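Long-range contact in subtilisin-like protein (Prochloron didemni, PDB 3ZXY), which probably acts as a serine endopeptidase of the subtilisin family, this chain being the protease domain of a longer protein: residues 18-26 / 197-205. The protein carries 1 engineered substitution. Numbering follows the deposited sequence.
Sequences PVDIAHPCF and GAKPGGGTE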
loop_
_atom_site.group_PDB
_atom_site.type_symbol
_atom_site.label_atom_id
_atom_site.label_comp_id
_atom_site.label_asym_id
_atom_site.label_seq_id
_atom_site.Cartn_x
_atom_site.Cartn_y
_atom_site.Cartn_z
ATOM N N PRO A 18 14.539 -2.902 1.271
ATOM C CA PRO A 18 14.890 -3.048 2.669
ATOM C C PRO A 18 14.372 -1.892 3.513
ATOM O O PRO A 18 14.305 -0.747 3.040
ATOM C CB PRO A 18 16.418 -3.064 2.646
ATOM C CG PRO A 18 16.767 -3.520 1.284
ATOM C CD PRO A 18 15.719 -2.962 0.388
ATOM N N VAL A 19 13.994 -2.199 4.747
ATOM C CA VAL A 19 13.519 -1.183 5.684
ATOM C C VAL A 19 14.524 -1.033 6.818
ATOM O O VAL A 19 14.904 -2.017 7.459
ATOM C CB VAL A 19 12.138 -1.569 6.244
ATOM C CG1 VAL A 19 11.679 -0.596 7.330
ATOM C CG2 VAL A 19 11.125 -1.624 5.105
ATOM N N ASP A 20 14.947 0.201 7.071
ATOM C CA ASP A 20 15.840 0.512 8.186
ATOM C C ASP A 20 15.026 0.505 9.471
ATOM O O ASP A 20 14.614 1.545 9.950
ATOM C CB ASP A 20 16.524 1.871 7.982
ATOM C CG ASP A 20 17.427 2.260 9.145
ATOM O OD1 ASP A 20 17.796 1.380 9.958
ATOM O OD2 ASP A 20 17.768 3.459 9.254
ATOM N N ILE A 21 14.839 -0.682 10.034
ATOM C CA ILE A 21 14.013 -0.846 11.238
ATOM C C ILE A 21 14.633 -0.200 12.482
ATOM O O ILE A 21 13.958 -0.069 13.503
ATOM C CB ILE A 21 13.641 -2.333 11.495
ATOM C CG1 ILE A 21 14.874 -3.218 11.684
ATOM C CG2 ILE A 21 12.781 -2.837 10.336
ATOM C CD1 ILE A 21 14.563 -4.598 12.236
ATOM N N ALA A 22 15.891 0.231 12.383
ATOM C CA ALA A 22 16.574 0.947 13.465
ATOM C C ALA A 22 16.293 2.457 13.471
ATOM O O ALA A 22 16.699 3.155 14.407
ATOM C CB ALA A 22 18.077 0.699 13.396
ATOM N N HIS A 23 15.588 2.964 12.460
ATOM C CA HIS A 23 15.233 4.377 12.421
ATOM C C HIS A 23 14.379 4.712 13.632
ATOM O O HIS A 23 13.534 3.901 14.024
ATOM C CB HIS A 23 14.477 4.708 11.131
ATOM C CG HIS A 23 14.279 6.186 10.899
ATOM N ND1 HIS A 23 13.323 6.900 11.536
ATOM C CD2 HIS A 23 14.915 7.072 10.030
ATOM C CE1 HIS A 23 13.379 8.186 11.130
ATOM N NE2 HIS A 23 14.355 8.290 10.207
ATOM N N PRO A 24 14.587 5.903 14.242
ATOM C CA PRO A 24 13.821 6.265 15.435
ATOM C C PRO A 24 12.313 6.245 15.272
ATOM O O PRO A 24 11.602 6.039 16.259
ATOM C CB PRO A 24 14.278 7.693 15.731
ATOM C CG PRO A 24 15.622 7.807 15.115
ATOM C CD PRO A 24 15.599 6.927 13.912
ATOM N N CYS A 25 11.815 6.455 14.057
ATOM C CA CYS A 25 10.368 6.438 13.873
ATOM C C CYS A 25 9.763 5.060 14.106
ATOM O O CYS A 25 8.574 4.963 14.336
ATOM C CB CYS A 25 9.931 6.991 12.511
ATOM S SG CYS A 25 10.094 5.843 11.130
ATOM N N PHE A 26 10.562 3.990 14.060
ATOM C CA PHE A 26 10.037 2.641 14.270
ATOM C C PHE A 26 10.154 2.123 15.697
ATOM O O PHE A 26 9.791 0.981 15.956
ATOM C CB PHE A 26 10.698 1.641 13.320
ATOM C CG PHE A 26 10.471 1.939 11.868
ATOM C CD1 PHE A 26 9.185 1.926 11.332
ATOM C CD2 PHE A 26 11.543 2.212 11.024
ATOM C CE1 PHE A 26 8.975 2.187 9.998
ATOM C CE2 PHE A 26 11.329 2.472 9.682
ATOM C CZ PHE A 26 10.044 2.451 9.171
ATOM N N GLY A 197 8.336 10.860 5.066
ATOM C CA GLY A 197 8.735 9.509 5.430
ATOM C C GLY A 197 10.178 9.492 5.896
ATOM O O GLY A 197 10.890 10.488 5.795
ATOM N N ALA A 198 10.586 8.351 6.433
ATOM C CA ALA A 198 11.919 8.142 6.978
ATOM C C ALA A 198 12.984 7.851 5.922
ATOM O O ALA A 198 12.693 7.257 4.885
ATOM C CB ALA A 198 11.876 6.984 7.965
ATOM N N LYS A 199 14.210 8.270 6.220
ATOM C CA LYS A 199 15.399 7.973 5.403
ATOM C C LYS A 199 16.259 6.948 6.113
ATOM O O LYS A 199 16.503 7.092 7.310
ATOM C CB LYS A 199 16.249 9.222 5.221
ATOM C CG LYS A 199 15.612 10.275 4.335
ATOM C CD LYS A 199 16.633 11.304 3.868
ATOM C CE LYS A 199 17.210 12.119 5.009
ATOM N NZ LYS A 199 18.245 13.069 4.521
ATOM N N PRO A 200 16.756 5.935 5.389
ATOM C CA PRO A 200 17.642 4.982 6.038
ATOM C C PRO A 200 18.876 5.674 6.589
ATOM O O PRO A 200 19.469 6.526 5.931
ATOM C CB PRO A 200 17.990 3.979 4.932
ATOM C CG PRO A 200 17.609 4.637 3.659
ATOM C CD PRO A 200 16.524 5.605 3.972
ATOM N N GLY A 201 19.237 5.314 7.812
ATOM C CA GLY A 201 20.370 5.917 8.484
ATOM C C GLY A 201 20.051 7.182 9.257
ATOM O O GLY A 201 20.931 7.726 9.952
ATOM N N GLY A 202 18.819 7.665 9.129
ATOM C CA GLY A 202 18.318 8.785 9.923
ATOM C C GLY A 202 17.792 9.923 9.071
ATOM O O GLY A 202 18.164 10.067 7.906
ATOM N N GLY A 203 16.928 10.737 9.671
ATOM C CA GLY A 203 16.356 11.892 9.008
ATOM C C GLY A 203 15.062 11.546 8.303
ATOM O O GLY A 203 14.590 10.406 8.343
ATOM N N THR A 204 14.470 12.554 7.686
ATOM C CA THR A 204 13.224 12.369 6.953
ATOM C C THR A 204 13.308 13.093 5.632
ATOM O O THR A 204 14.187 13.930 5.420
ATOM C CB THR A 204 12.020 12.914 7.735
ATOM O OG1 THR A 204 12.181 14.325 7.939
ATOM C CG2 THR A 204 11.906 12.212 9.085
ATOM N N GLU A 205 12.375 12.764 4.747
ATOM C CA GLU A 205 12.296 13.401 3.445
ATOM C C GLU A 205 10.844 13.389 3.005
ATOM O O GLU A 205 10.103 12.502 3.406
ATOM C CB GLU A 205 13.142 12.637 2.426
ATOM C CG GLU A 205 13.189 13.298 1.061
ATOM C CD GLU A 205 14.386 12.873 0.228
ATOM O OE1 GLU A 205 15.004 11.830 0.548
ATOM O OE2 GLU A 205 14.711 13.593 -0.751
#
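Both ring nitrogens of His-23 are engaged by backbone groups, one on each side of the contact, while the methyl of Ala-198 sits over the middle of the ring in a CH-pi contact, 3.6 Å from the His-23 centroid. The example illustrates how a subtilase fold can join a loop to a beta hairpin: residues 18-26 follow the core strand 11-16, and residues 197-205 span the tip of the hairpin, from the end of strand 195-198 to the start of strand 204-207. NE2 of His-23 donates to Gly-203 O (2.8 Å, 156° at the hydrogen), a carbonyl that also accepts Lys-199 N from its opposite face. ND1 receives Cys-25 N nearly in the ring plane, at 3.0 Å; together the two bonds are consistent with a ring turned this way round and protonated on NE2. With CG anti to the backbone N (chi1 -170°), the imidazole extends towards the hairpin, and Pro-24 CD lies against its other face, offset towards the rim. A leucine here would probably leave Gly-203 O without its second donor and Cys-25 N without its acceptor. Cys-25 SG also packs on the Ala-198 methyl, which also touches Thr-53 of helix 47-60. That helix carries His-51, a predicted member of the charge relay, about 8 Å from Pro-200 between side chains. Asp-20 carries the second hydrogen bond across the contact, while its OD1 accepts Ala-22 N in an Asx turn. Its OD2 approaches the type II turn from Lys-199 to Gly-202, and Gly-201 N meets this oxygen from above the carboxylate plane at 2.8 Å, nearly straight at 174°.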